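Local coordinates for protein cleavage stimulation factor 77 (PDB 2UY1) that probably binds mRNA and, as a nuclear suppressor-of-forked relative, is thought to act in the cleavage that forms mRNA 3' ends, at residues V317-F327 / I342-S353. Sequence-based numbering, arbitrary orientation.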
loop_
_atom_site.group_PDB
_atom_site.type_symbol
_atom_site.label_atom_id
_atom_site.label_comp_id
_atom_site.label_asym_id
_atom_site.label_seq_id
_atom_site.Cartn_x
_atom_site.Cartn_y
_atom_site.Cartn_z
ATOM N N VAL B 317 -8.383 -15.280 -24.704
ATOM C CA VAL B 317 -7.163 -14.940 -23.996
ATOM C C VAL B 317 -7.577 -13.896 -22.978
ATOM O O VAL B 317 -8.340 -12.992 -23.312
ATOM C CB VAL B 317 -5.958 -14.470 -24.934
ATOM C CG1 VAL B 317 -5.915 -15.294 -26.224
ATOM C CG2 VAL B 317 -5.988 -12.953 -25.273
ATOM N N GLY B 318 -7.098 -14.051 -21.744
ATOM C CA GLY B 318 -7.520 -13.197 -20.612
ATOM C C GLY B 318 -7.078 -11.749 -20.733
ATOM O O GLY B 318 -6.293 -11.397 -21.633
ATOM N N PRO B 319 -7.541 -10.909 -19.791
ATOM C CA PRO B 319 -7.118 -9.503 -19.649
ATOM C C PRO B 319 -5.595 -9.338 -19.564
ATOM O O PRO B 319 -5.032 -8.457 -20.204
ATOM C CB PRO B 319 -7.776 -9.072 -18.323
ATOM C CG PRO B 319 -8.966 -9.968 -18.200
ATOM C CD PRO B 319 -8.491 -11.305 -18.729
ATOM N N HIS B 320 -4.916 -10.184 -18.810
ATOM C CA HIS B 320 -3.470 -10.043 -18.613
ATOM C C HIS B 320 -2.643 -10.102 -19.886
ATOM O O HIS B 320 -1.538 -9.585 -19.922
ATOM C CB HIS B 320 -2.970 -11.186 -17.718
ATOM C CG HIS B 320 -3.385 -11.056 -16.290
ATOM N ND1 HIS B 320 -4.486 -11.492 -15.633
ATOM C CD2 HIS B 320 -2.632 -10.369 -15.364
ATOM C CE1 HIS B 320 -4.368 -11.086 -14.327
ATOM N NE2 HIS B 320 -3.230 -10.427 -14.186
ATOM N N VAL B 321 -3.125 -10.844 -20.884
ATOM C CA VAL B 321 -2.319 -11.189 -22.053
ATOM C C VAL B 321 -2.281 -9.955 -22.920
ATOM O O VAL B 321 -1.273 -9.652 -23.496
ATOM C CB VAL B 321 -2.913 -12.467 -22.833
ATOM C CG1 VAL B 321 -2.170 -12.744 -24.197
ATOM C CG2 VAL B 321 -2.798 -13.664 -21.971
ATOM N N PHE B 322 -3.372 -9.202 -22.900
ATOM C CA PHE B 322 -3.449 -7.923 -23.609
ATOM C C PHE B 322 -2.571 -6.876 -22.955
ATOM O O PHE B 322 -1.970 -6.102 -23.648
ATOM C CB PHE B 322 -4.883 -7.380 -23.583
ATOM C CG PHE B 322 -5.887 -8.189 -24.393
ATOM C CD1 PHE B 322 -6.059 -7.951 -25.746
ATOM C CD2 PHE B 322 -6.665 -9.171 -23.776
ATOM C CE1 PHE B 322 -7.004 -8.676 -26.495
ATOM C CE2 PHE B 322 -7.624 -9.902 -24.508
ATOM C CZ PHE B 322 -7.804 -9.628 -25.870
ATOM N N ILE B 323 -2.617 -6.774 -21.619
ATOM C CA ILE B 323 -1.808 -5.841 -20.842
ATOM C C ILE B 323 -0.328 -6.173 -20.996
ATOM O O ILE B 323 0.507 -5.291 -21.166
ATOM C CB ILE B 323 -2.163 -5.913 -19.327
ATOM C CG1 ILE B 323 -3.654 -5.651 -19.046
ATOM C CG2 ILE B 323 -1.217 -5.049 -18.466
ATOM C CD1 ILE B 323 -4.031 -5.879 -17.529
ATOM N N TYR B 324 0.014 -7.465 -20.930
ATOM C CA TYR B 324 1.393 -7.856 -21.208
ATOM C C TYR B 324 1.868 -7.452 -22.606
ATOM O O TYR B 324 2.979 -6.937 -22.761
ATOM C CB TYR B 324 1.530 -9.346 -20.989
ATOM C CG TYR B 324 2.753 -9.913 -21.600
ATOM C CD1 TYR B 324 3.990 -9.878 -20.932
ATOM C CD2 TYR B 324 2.684 -10.483 -22.874
ATOM C CE1 TYR B 324 5.098 -10.391 -21.550
ATOM C CE2 TYR B 324 3.775 -10.994 -23.492
ATOM C CZ TYR B 324 4.967 -10.969 -22.841
ATOM O OH TYR B 324 6.044 -11.517 -23.502
ATOM N N CYS B 325 1.055 -7.687 -23.639
ATOM C CA CYS B 325 1.462 -7.326 -25.036
ATOM C C CYS B 325 1.593 -5.844 -25.240
ATOM O O CYS B 325 2.390 -5.401 -26.092
ATOM C CB CYS B 325 0.466 -7.832 -26.092
ATOM S SG CYS B 325 0.563 -9.638 -26.300
ATOM N N ALA B 326 0.733 -5.077 -24.563
ATOM C CA ALA B 326 0.795 -3.602 -24.679
ATOM C C ALA B 326 2.110 -3.072 -24.071
ATOM O O ALA B 326 2.804 -2.159 -24.623
ATOM C CB ALA B 326 -0.420 -2.969 -24.031
ATOM N N PHE B 327 2.481 -3.683 -22.949
ATOM C CA PHE B 327 3.724 -3.330 -22.284
ATOM C C PHE B 327 4.940 -3.774 -23.106
ATOM O O PHE B 327 5.916 -3.115 -23.144
ATOM C CB PHE B 327 3.851 -3.999 -20.936
ATOM C CG PHE B 327 2.967 -3.448 -19.823
ATOM C CD1 PHE B 327 2.337 -2.204 -19.886
ATOM C CD2 PHE B 327 2.886 -4.186 -18.624
ATOM C CE1 PHE B 327 1.589 -1.722 -18.805
ATOM C CE2 PHE B 327 2.117 -3.708 -17.526
ATOM C CZ PHE B 327 1.443 -2.497 -17.634
ATOM N N ILE B 342 -3.903 -2.057 -28.191
ATOM C CA ILE B 342 -3.967 -3.384 -27.547
ATOM C C ILE B 342 -4.796 -3.359 -26.262
ATOM O O ILE B 342 -5.625 -4.243 -26.026
ATOM C CB ILE B 342 -2.534 -3.944 -27.313
ATOM C CG1 ILE B 342 -1.785 -4.002 -28.639
ATOM C CG2 ILE B 342 -2.589 -5.247 -26.583
ATOM C CD1 ILE B 342 -0.352 -4.401 -28.576
ATOM N N PHE B 343 -4.595 -2.326 -25.435
ATOM C CA PHE B 343 -5.411 -2.139 -24.206
ATOM C C PHE B 343 -6.904 -1.962 -24.564
ATOM O O PHE B 343 -7.771 -2.524 -23.890
ATOM C CB PHE B 343 -4.981 -0.873 -23.468
ATOM C CG PHE B 343 -3.869 -1.043 -22.449
ATOM C CD1 PHE B 343 -2.683 -0.359 -22.619
ATOM C CD2 PHE B 343 -4.070 -1.746 -21.255
ATOM C CE1 PHE B 343 -1.648 -0.491 -21.681
ATOM C CE2 PHE B 343 -3.036 -1.855 -20.284
ATOM C CZ PHE B 343 -1.815 -1.231 -20.513
ATOM N N SER B 344 -7.173 -1.149 -25.593
ATOM C CA SER B 344 -8.532 -0.851 -26.091
ATOM C C SER B 344 -9.232 -2.134 -26.570
ATOM O O SER B 344 -10.334 -2.428 -26.096
ATOM C CB SER B 344 -8.480 0.195 -27.223
ATOM O OG SER B 344 -8.030 1.481 -26.767
ATOM N N SER B 345 -8.595 -2.899 -27.461
ATOM C CA SER B 345 -9.057 -4.278 -27.856
ATOM C C SER B 345 -9.380 -5.158 -26.704
ATOM O O SER B 345 -10.417 -5.804 -26.683
ATOM C CB SER B 345 -7.966 -5.006 -28.585
ATOM O OG SER B 345 -7.673 -4.296 -29.740
ATOM N N GLY B 346 -8.464 -5.222 -25.745
ATOM C CA GLY B 346 -8.664 -6.035 -24.583
ATOM C C GLY B 346 -9.842 -5.635 -23.757
ATOM O O GLY B 346 -10.450 -6.472 -23.159
ATOM N N LEU B 347 -10.123 -4.343 -23.709
ATOM C CA LEU B 347 -11.256 -3.791 -22.974
ATOM C C LEU B 347 -12.583 -4.084 -23.669
ATOM O O LEU B 347 -13.593 -4.280 -22.995
ATOM C CB LEU B 347 -11.048 -2.289 -22.820
ATOM C CG LEU B 347 -11.852 -1.437 -21.881
ATOM C CD1 LEU B 347 -11.882 -2.084 -20.457
ATOM C CD2 LEU B 347 -11.215 -0.084 -21.895
ATOM N N LEU B 348 -12.578 -4.098 -25.002
ATOM C CA LEU B 348 -13.697 -4.655 -25.787
ATOM C C LEU B 348 -14.002 -6.131 -25.464
ATOM O O LEU B 348 -15.161 -6.495 -25.267
ATOM C CB LEU B 348 -13.455 -4.487 -27.287
ATOM C CG LEU B 348 -13.240 -3.088 -27.870
ATOM C CD1 LEU B 348 -12.532 -3.196 -29.200
ATOM C CD2 LEU B 348 -14.538 -2.313 -28.024
ATOM N N LYS B 349 -12.974 -6.982 -25.404
ATOM C CA LYS B 349 -13.179 -8.365 -24.967
ATOM C C LYS B 349 -13.605 -8.513 -23.515
ATOM O O LYS B 349 -14.414 -9.392 -23.207
ATOM C CB LYS B 349 -11.958 -9.247 -25.221
ATOM C CG LYS B 349 -11.477 -9.301 -26.669
ATOM C CD LYS B 349 -12.264 -10.253 -27.611
ATOM C CE LYS B 349 -11.716 -10.111 -29.087
ATOM N NZ LYS B 349 -12.101 -11.244 -29.988
ATOM N N HIS B 350 -13.039 -7.700 -22.613
ATOM C CA HIS B 350 -13.278 -7.861 -21.161
ATOM C C HIS B 350 -13.791 -6.537 -20.600
ATOM O O HIS B 350 -13.054 -5.834 -19.904
ATOM C CB HIS B 350 -11.995 -8.347 -20.444
ATOM C CG HIS B 350 -11.511 -9.673 -20.948
ATOM N ND1 HIS B 350 -11.943 -10.930 -20.695
ATOM C CD2 HIS B 350 -10.519 -9.790 -21.896
ATOM C CE1 HIS B 350 -11.197 -11.781 -21.479
ATOM N NE2 HIS B 350 -10.340 -11.068 -22.187
ATOM N N PRO B 351 -15.081 -6.217 -20.896
ATOM C CA PRO B 351 -15.653 -4.889 -20.673
ATOM C C PRO B 351 -15.797 -4.592 -19.188
ATOM O O PRO B 351 -15.903 -3.422 -18.818
ATOM C CB PRO B 351 -17.056 -4.974 -21.310
ATOM C CG PRO B 351 -17.342 -6.381 -21.522
ATOM C CD PRO B 351 -16.091 -7.179 -21.390
ATOM N N ASP B 352 -15.823 -5.665 -18.388
ATOM C CA ASP B 352 -15.959 -5.657 -16.941
ATOM C C ASP B 352 -14.642 -5.949 -16.203
ATOM O O ASP B 352 -14.685 -6.334 -15.055
ATOM C CB ASP B 352 -16.984 -6.727 -16.483
ATOM C CG ASP B 352 -18.421 -6.433 -16.962
ATOM O OD1 ASP B 352 -18.831 -5.238 -16.992
ATOM O OD2 ASP B 352 -19.139 -7.406 -17.309
ATOM N N SER B 353 -13.487 -5.809 -16.845
ATOM C CA SER B 353 -12.218 -6.115 -16.173
ATOM C C SER B 353 -11.659 -4.837 -15.494
ATOM O O SER B 353 -11.125 -3.998 -16.161
ATOM C CB SER B 353 -11.178 -6.620 -17.190
ATOM O OG SER B 353 -9.902 -6.871 -16.559
#
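Phe322 packs flat against Gly346 at the centre of a buried, antiparallel contact between consecutive helices, 319-333 and 337-349, of the all-helical suppressor-of-forked region. The axes of 319-327 and 342-349 approach to 8.6 Å, with 173° between their directions. Gly346 CA lies 3.5 Å from the centre of the Phe322 ring, nearly on its normal, a CH-pi contact that lets the backbones come close. The ring is a knob in the hole formed by Ile342, Ser345, Gly346 and Lys349; Lys349 CG touches Phe322 CZ before the chain bends at chi2 and turns off. One turn further along helix 319-333, Ala326 meets Ile342, CB to CB at 4.0 Å. Phe343 points its CB away from the partner helix, yet its ring swings back: Ala326 CB sits over one face, 3.6 Å from Phe343 CE1, and Phe327 CE1 meets the edge of the Phe343 ring. Phe360 and Phe363 of helix 354-367 extend this aromatic cluster into the next layer. Where helix 337-349 finishes, His350 closes the pair. With CG beside its own backbone N (chi1 -60°), its imidazole reaches the loop leading into helix 319-333, where His350 NE2 donates to a lone pair of Val317 O at 3.0 Å, bent to 147° at the hydrogen. Pro319 CD stands over the centre of this imidazole, 3.8 Å away, and Phe322 CE2 meets its edge. Ser353, whose OG caps Leu356 N, sets that oxygen against Pro319 CB. Such an antiparallel helix hairpin, followed by a third helix packed beside it, is characteristic of the HAT (half-a-TPR) repeats of this family.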